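Local coordinates for protein phosphatidylinositol-specific phospholipase C1 (Streptomyces antibioticus, PDB 3H4X) that belongs to the calcium-dependent phosphoinositide phospholipase C family of bacterial enzymes and folds as a (beta/alpha)8-type barrel, at residues N85-G88 and E94-T97; R112-H115 and G120-P123. All blocks are in the same frame, centred on the assembly; numbering follows the deposited sequence.

Interaction 1: N85-G88 and E94-T97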
ATOM      1  N   ASN A  85       7.048 -15.510   2.572  1.00  8.73           N
ATOM      2  CA  ASN A  85       8.011 -15.534   3.661  1.00  8.87           C
ATOM      3  C   ASN A  85       7.360 -15.285   5.021  1.00  9.11           C
ATOM      4  O   ASN A  85       8.044 -15.052   6.017  1.00  8.81           O
ATOM      5  CB  ASN A  85       9.131 -14.527   3.406  1.00  9.11           C
ATOM      6  CG  ASN A  85       8.618 -13.114   3.222  1.00  8.42           C
ATOM      7  OD1 ASN A  85       7.467 -12.809   3.538  1.00  8.39           O
ATOM      8  ND2 ASN A  85       9.475 -12.240   2.711  1.00  9.02           N
ATOM      9  N   CYS A  86       6.035 -15.349   5.061  1.00  9.63           N
ATOM     10  CA  CYS A  86       5.290 -15.098   6.293  1.00 10.54           C
ATOM     11  C   CYS A  86       5.244 -16.353   7.163  1.00 10.59           C
ATOM     12  O   CYS A  86       5.092 -17.460   6.642  1.00 10.65           O
ATOM     13  CB  CYS A  86       3.880 -14.614   5.956  1.00 11.20           C
ATOM     14  SG  CYS A  86       3.874 -13.203   4.821  1.00 14.50           S
ATOM     15  N   GLU A  87       5.375 -16.182   8.481  1.00 11.20           N
ATOM     16  CA  GLU A  87       5.464 -17.323   9.405  1.00 12.13           C
ATOM     17  C   GLU A  87       4.276 -17.480  10.340  1.00 12.22           C
ATOM     18  O   GLU A  87       4.113 -18.535  10.952  1.00 12.65           O
ATOM     19  CB  GLU A  87       6.669 -17.219  10.338  1.00 12.93           C
ATOM     20  CG  GLU A  87       7.980 -16.760   9.798  1.00 14.41           C
ATOM     21  CD  GLU A  87       8.929 -16.440  10.949  1.00 15.33           C
ATOM     22  OE1 GLU A  87       9.283 -15.257  11.129  1.00 15.84           O
ATOM     23  OE2 GLU A  87       9.283 -17.366  11.717  1.00 15.17           O
ATOM     24  N   GLY A  88       3.493 -16.425  10.524  1.00 12.27           N
ATOM     25  CA  GLY A  88       2.450 -16.449  11.545  1.00 12.82           C
ATOM     26  C   GLY A  88       3.017 -16.529  12.955  1.00 13.02           C
ATOM     27  O   GLY A  88       2.509 -17.273  13.797  1.00 13.64           O
ATOM     28  N   GLU A  94       9.353 -15.339  18.403  1.00 14.50           N
ATOM     29  CA  GLU A  94       9.188 -16.375  17.389  1.00 14.35           C
ATOM     30  C   GLU A  94       9.549 -15.921  15.979  1.00 13.78           C
ATOM     31  O   GLU A  94       9.502 -16.716  15.046  1.00 13.65           O
ATOM     32  CB  GLU A  94       7.750 -16.904  17.381  1.00 14.79           C
ATOM     33  CG  GLU A  94       7.343 -17.650  18.638  1.00 16.17           C
ATOM     34  CD  GLU A  94       6.030 -18.398  18.477  1.00 17.88           C
ATOM     35  OE1 GLU A  94       5.343 -18.202  17.450  1.00 18.35           O
ATOM     36  OE2 GLU A  94       5.684 -19.189  19.378  1.00 19.51           O
ATOM     37  N   LEU A  95       9.892 -14.651  15.808  1.00 13.28           N
ATOM     38  CA  LEU A  95      10.244 -14.179  14.473  1.00 12.87           C
ATOM     39  C   LEU A  95      11.522 -14.866  13.991  1.00 12.25           C
ATOM     40  O   LEU A  95      12.487 -15.017  14.749  1.00 12.28           O
ATOM     41  CB  LEU A  95      10.380 -12.657  14.443  1.00 13.10           C
ATOM     42  CG  LEU A  95       9.054 -11.897  14.572  1.00 13.90           C
ATOM     43  CD1 LEU A  95       9.305 -10.421  14.816  1.00 14.73           C
ATOM     44  CD2 LEU A  95       8.170 -12.104  13.346  1.00 14.54           C
ATOM     45  N   ARG A  96      11.509 -15.296  12.733  1.00 11.60           N
ATOM     46  CA  ARG A  96      12.620 -16.034  12.143  1.00 11.34           C
ATOM     47  C   ARG A  96      12.817 -17.385  12.827  1.00 11.56           C
ATOM     48  O   ARG A  96      13.943 -17.754  13.166  1.00 12.22           O
ATOM     49  CB  ARG A  96      13.918 -15.219  12.192  1.00 10.79           C
ATOM     50  CG  ARG A  96      13.810 -13.852  11.548  1.00 10.24           C
ATOM     51  CD  ARG A  96      15.118 -13.074  11.640  1.00  9.93           C
ATOM     52  NE  ARG A  96      14.964 -11.788  10.978  1.00  9.84           N
ATOM     53  CZ  ARG A  96      14.406 -10.722  11.539  1.00  9.67           C
ATOM     54  NH1 ARG A  96      13.979 -10.769  12.794  1.00  9.78           N
ATOM     55  NH2 ARG A  96      14.277  -9.605  10.836  1.00 10.10           N
ATOM     56  N   THR A  97      11.725 -18.117  13.037  1.00 11.74           N
ATOM     57  CA  THR A  97      11.808 -19.448  13.646  1.00 12.22           C
ATOM     58  C   THR A  97      10.894 -20.495  13.015  1.00 12.40           C
ATOM     59  O   THR A  97      11.137 -21.690  13.164  1.00 12.98           O
ATOM     60  CB  THR A  97      11.485 -19.430  15.160  1.00 12.01           C
ATOM     61  OG1 THR A  97      10.087 -19.178  15.360  1.00 12.80           O
ATOM     62  CG2 THR A  97      12.316 -18.381  15.883  1.00 12.46           C
TER

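Interaction 2: R112-H115 and G120-P123. With EOH (ethanol), chain F.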
ATOM      1  N   ARG A 112       2.116  -7.856  13.615  1.00  8.21           N
ATOM      2  CA  ARG A 112       1.770  -7.554  15.001  1.00  8.74           C
ATOM      3  C   ARG A 112       2.923  -7.886  15.947  1.00  8.84           C
ATOM      4  O   ARG A 112       3.264  -7.093  16.828  1.00  9.09           O
ATOM      5  CB  ARG A 112       0.508  -8.316  15.415  1.00  8.84           C
ATOM      6  CG  ARG A 112       0.108  -8.134  16.874  1.00 10.64           C
ATOM      7  CD  ARG A 112      -0.104  -6.672  17.210  1.00 12.21           C
ATOM      8  NE  ARG A 112      -0.528  -6.472  18.596  1.00 13.50           N
ATOM      9  CZ  ARG A 112      -1.794  -6.481  19.004  1.00 14.18           C
ATOM     10  NH1 ARG A 112      -2.773  -6.690  18.135  1.00 14.80           N
ATOM     11  NH2 ARG A 112      -2.084  -6.285  20.286  1.00 15.28           N
ATOM     12  N   ALA A 113       3.526  -9.056  15.755  1.00  8.95           N
ATOM     13  CA  ALA A 113       4.642  -9.484  16.589  1.00  9.22           C
ATOM     14  C   ALA A 113       5.798  -8.495  16.479  1.00  9.32           C
ATOM     15  O   ALA A 113       6.378  -8.071  17.481  1.00  9.71           O
ATOM     16  CB  ALA A 113       5.092 -10.873  16.182  1.00  9.56           C
ATOM     17  N   TRP A 114       6.116  -8.118  15.247  1.00  9.19           N
ATOM     18  CA  TRP A 114       7.201  -7.188  14.987  1.00  9.32           C
ATOM     19  C   TRP A 114       6.879  -5.812  15.570  1.00  9.56           C
ATOM     20  O   TRP A 114       7.729  -5.166  16.186  1.00 10.13           O
ATOM     21  CB  TRP A 114       7.451  -7.107  13.479  1.00  9.30           C
ATOM     22  CG  TRP A 114       8.520  -6.156  13.094  1.00  9.50           C
ATOM     23  CD1 TRP A 114       9.853  -6.421  12.972  1.00  9.98           C
ATOM     24  CD2 TRP A 114       8.353  -4.775  12.767  1.00 10.20           C
ATOM     25  NE1 TRP A 114      10.527  -5.286  12.596  1.00 11.03           N
ATOM     26  CE2 TRP A 114       9.628  -4.261  12.463  1.00 10.83           C
ATOM     27  CE3 TRP A 114       7.248  -3.921  12.702  1.00 10.65           C
ATOM     28  CZ2 TRP A 114       9.828  -2.930  12.100  1.00 11.14           C
ATOM     29  CZ3 TRP A 114       7.449  -2.604  12.341  1.00 11.29           C
ATOM     30  CH2 TRP A 114       8.726  -2.122  12.043  1.00 11.09           C
ATOM     31  N   HIS A 115       5.640  -5.371  15.377  1.00  9.50           N
ATOM     32  CA  HIS A 115       5.170  -4.097  15.910  1.00  9.79           C
ATOM     33  C   HIS A 115       5.359  -4.013  17.422  1.00 10.29           C
ATOM     34  O   HIS A 115       5.884  -3.023  17.939  1.00 10.36           O
ATOM     35  CB  HIS A 115       3.697  -3.900  15.538  1.00  9.74           C
ATOM     36  CG  HIS A 115       3.003  -2.831  16.323  1.00  9.84           C
ATOM     37  ND1 HIS A 115       3.057  -1.498  15.978  1.00 10.33           N
ATOM     38  CD2 HIS A 115       2.220  -2.904  17.425  1.00 10.63           C
ATOM     39  CE1 HIS A 115       2.348  -0.793  16.843  1.00 10.41           C
ATOM     40  NE2 HIS A 115       1.829  -1.623  17.730  1.00 11.17           N
ATOM     41  N   GLY A 120       7.197   2.576  18.502  1.00 13.70           N
ATOM     42  CA  GLY A 120       7.598   3.819  17.862  1.00 13.00           C
ATOM     43  C   GLY A 120       8.268   3.639  16.514  1.00 12.06           C
ATOM     44  O   GLY A 120       8.944   4.547  16.031  1.00 12.20           O
ATOM     45  N   HIS A 121       8.070   2.476  15.894  1.00 11.21           N
ATOM     46  CA  HIS A 121       8.666   2.208  14.588  1.00 10.25           C
ATOM     47  C   HIS A 121       8.189   3.200  13.530  1.00  9.82           C
ATOM     48  O   HIS A 121       7.153   3.845  13.684  1.00  9.93           O
ATOM     49  CB  HIS A 121       8.400   0.766  14.130  1.00  9.94           C
ATOM     50  CG  HIS A 121       6.948   0.414  13.988  1.00  8.87           C
ATOM     51  ND1 HIS A 121       6.181   0.807  12.910  1.00  8.75           N
ATOM     52  CD2 HIS A 121       6.133  -0.331  14.774  1.00  8.94           C
ATOM     53  CE1 HIS A 121       4.955   0.331  13.048  1.00  8.93           C
ATOM     54  NE2 HIS A 121       4.899  -0.365  14.169  1.00  9.01           N
ATOM     55  N   ARG A 122       8.956   3.327  12.457  1.00  9.70           N
ATOM     56  CA  ARG A 122       8.549   4.155  11.331  1.00  9.45           C
ATOM     57  C   ARG A 122       7.177   3.716  10.825  1.00  8.94           C
ATOM     58  O   ARG A 122       6.842   2.533  10.870  1.00  8.64           O
ATOM     59  CB  ARG A 122       9.561   4.016  10.199  1.00  9.69           C
ATOM     60  CG  ARG A 122       9.481   2.664   9.495  1.00 10.12           C
ATOM     61  CD  ARG A 122      10.718   2.379   8.668  1.00 10.65           C
ATOM     62  NE  ARG A 122      10.537   1.204   7.825  1.00 10.52           N
ATOM     63  CZ  ARG A 122      10.700  -0.055   8.225  1.00  9.68           C
ATOM     64  NH1 ARG A 122      11.054  -0.332   9.474  1.00 10.66           N
ATOM     65  NH2 ARG A 122      10.508  -1.046   7.367  1.00  9.78           N
ATOM     66  N   PRO A 123       6.372   4.661  10.326  1.00  8.67           N
ATOM     67  CA  PRO A 123       5.109   4.235   9.726  1.00  8.46           C
ATOM     68  C   PRO A 123       5.385   3.396   8.482  1.00  7.85           C
ATOM     69  O   PRO A 123       6.286   3.715   7.702  1.00  8.12           O
ATOM     70  CB  PRO A 123       4.432   5.555   9.352  1.00  8.96           C
ATOM     71  CG  PRO A 123       5.559   6.530   9.210  1.00  9.13           C
ATOM     72  CD  PRO A 123       6.589   6.115  10.219  1.00  9.15           C
TER
HETATM   73  C1  EOH F 344      -5.888  -6.760  18.277  1.00 28.18           C
HETATM   74  C2  EOH F 344      -7.376  -6.529  18.034  1.00 28.00           C
HETATM   75  O   EOH F 344      -5.342  -5.817  19.173  1.00 28.25           O

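Interaction 1: N85-G88 and E94-T97
The carboxylate of E87 is clasped by successive backbone N-H groups of the 94-97 segment. E87 OE1 accepts R96 N at 2.7 Å, and E87 OE2 accepts T97 N at 2.9 Å; both bonds are nearly straight. Each donor arrives on the syn side of its oxygen, R96 N 19° and T97 N 28° out of the carboxylate plane, so the two-pronged grip is close to, but not exactly, coplanar. OE2 also takes the N-H of K98, which makes three consecutive amides around one carboxylate. With R96 at positive phi and T97 at negative phi, this resembles an anion-binding nest of backbone N-H groups. Two bonds on OE2 and one on OE1 fix the rotation of the carboxylate, and the converging amide dipoles would be expected to favour its negative charge. The E87 chain reaches across because it is extended beyond CG (chi2 167°).

A second constraint shapes the turn itself: T97 OG1 donates to E94 O, short at 2.5 Å. E94 O lies 3.4 Å from E87 OE2, two acceptors side by side, each with a donor of its own. Packing adds little. E87 OE1 sits 3.6 Å from L95 CA and 4.0 Å from L95 CD2, and the two segments together bury just 144 Å².

The R96 guanidinium does not answer E87; it turns to D50 and D53, while E94 OE1 accepts A90 N. Both segments belong to the irregular chain between strand 73-74 and helix 104-117. D110 of that helix receives E87 N, while L95 and R96 lean on A49 of helix 48-52, so this surface turn is fastened to two helices.

Interaction 2: R112-H115 and G120-P123
One face of the H121 imidazole is covered by W114, whose CZ3 stands 3.4 Å above the ring plane, over its centre. The six-membered ring of W114 is nevertheless inclined at 50° to the imidazole, with centroids 4.7 Å apart, too tilted for a parallel stack and too flat for a T-shaped pair. At the imidazole's edge, near its plane, H121 NE2 and H115 ND1 share a 2.8 Å hydrogen bond. These two imidazoles meet rim to rim at 81°. H121 ND1, the other ring nitrogen, donates to R122 O at 2.8 Å; the partner lies in the imidazole plane, although the N-H reaches the carbonyl from above the carbonyl plane. Bonds at both nitrogens, in or near the ring plane, therefore fix the ring's rotation. H121 CG sits between its own backbone N and carbonyl carbon (chi1 60°), a torsion that sets the ring against W114 CZ3 with its NE2 at H115 ND1.

The aromatic cluster closes the return from helix 104-117 to strand 124-130, within the beta-alpha-beta crossover that starts from strand 58-64 of the barrel. F189, from strand 189-195, also meets the H121 ring, and W114 stacks on H118.

R122 approaches W114 more loosely, R122 NH1 being 3.9 Å from W114 CZ2 in an oblique approach; its NH2 is bonded to the L52 and A56 carbonyls. About one turn before H115 on the helix, R112 NH1 donates to the ethanol oxygen at 2.9 Å and also to K152 O, while NE pairs with D116.

Interactions 1 and 2 follow one another along the chain, the first closing before the second opens, and their centres lie about 15 Å apart, on the same side of the chain's centre. Helix 104-117 joins them: interaction 1 sits in the loop leading into it, interaction 2 at its exit toward strand 124-130. They touch directly where L95 CD1 packs 3.9 Å from W114 CA. D53 provides a second bridge, its OD2 pairing with R96 and its OD1 accepting W114 NE1. The loop entering helix 104-117 and the later turns of that helix are thus both tied to the region around helix 48-52, interaction 1 lying farther out, at about 21 Å from the chain centre against about 16 Å.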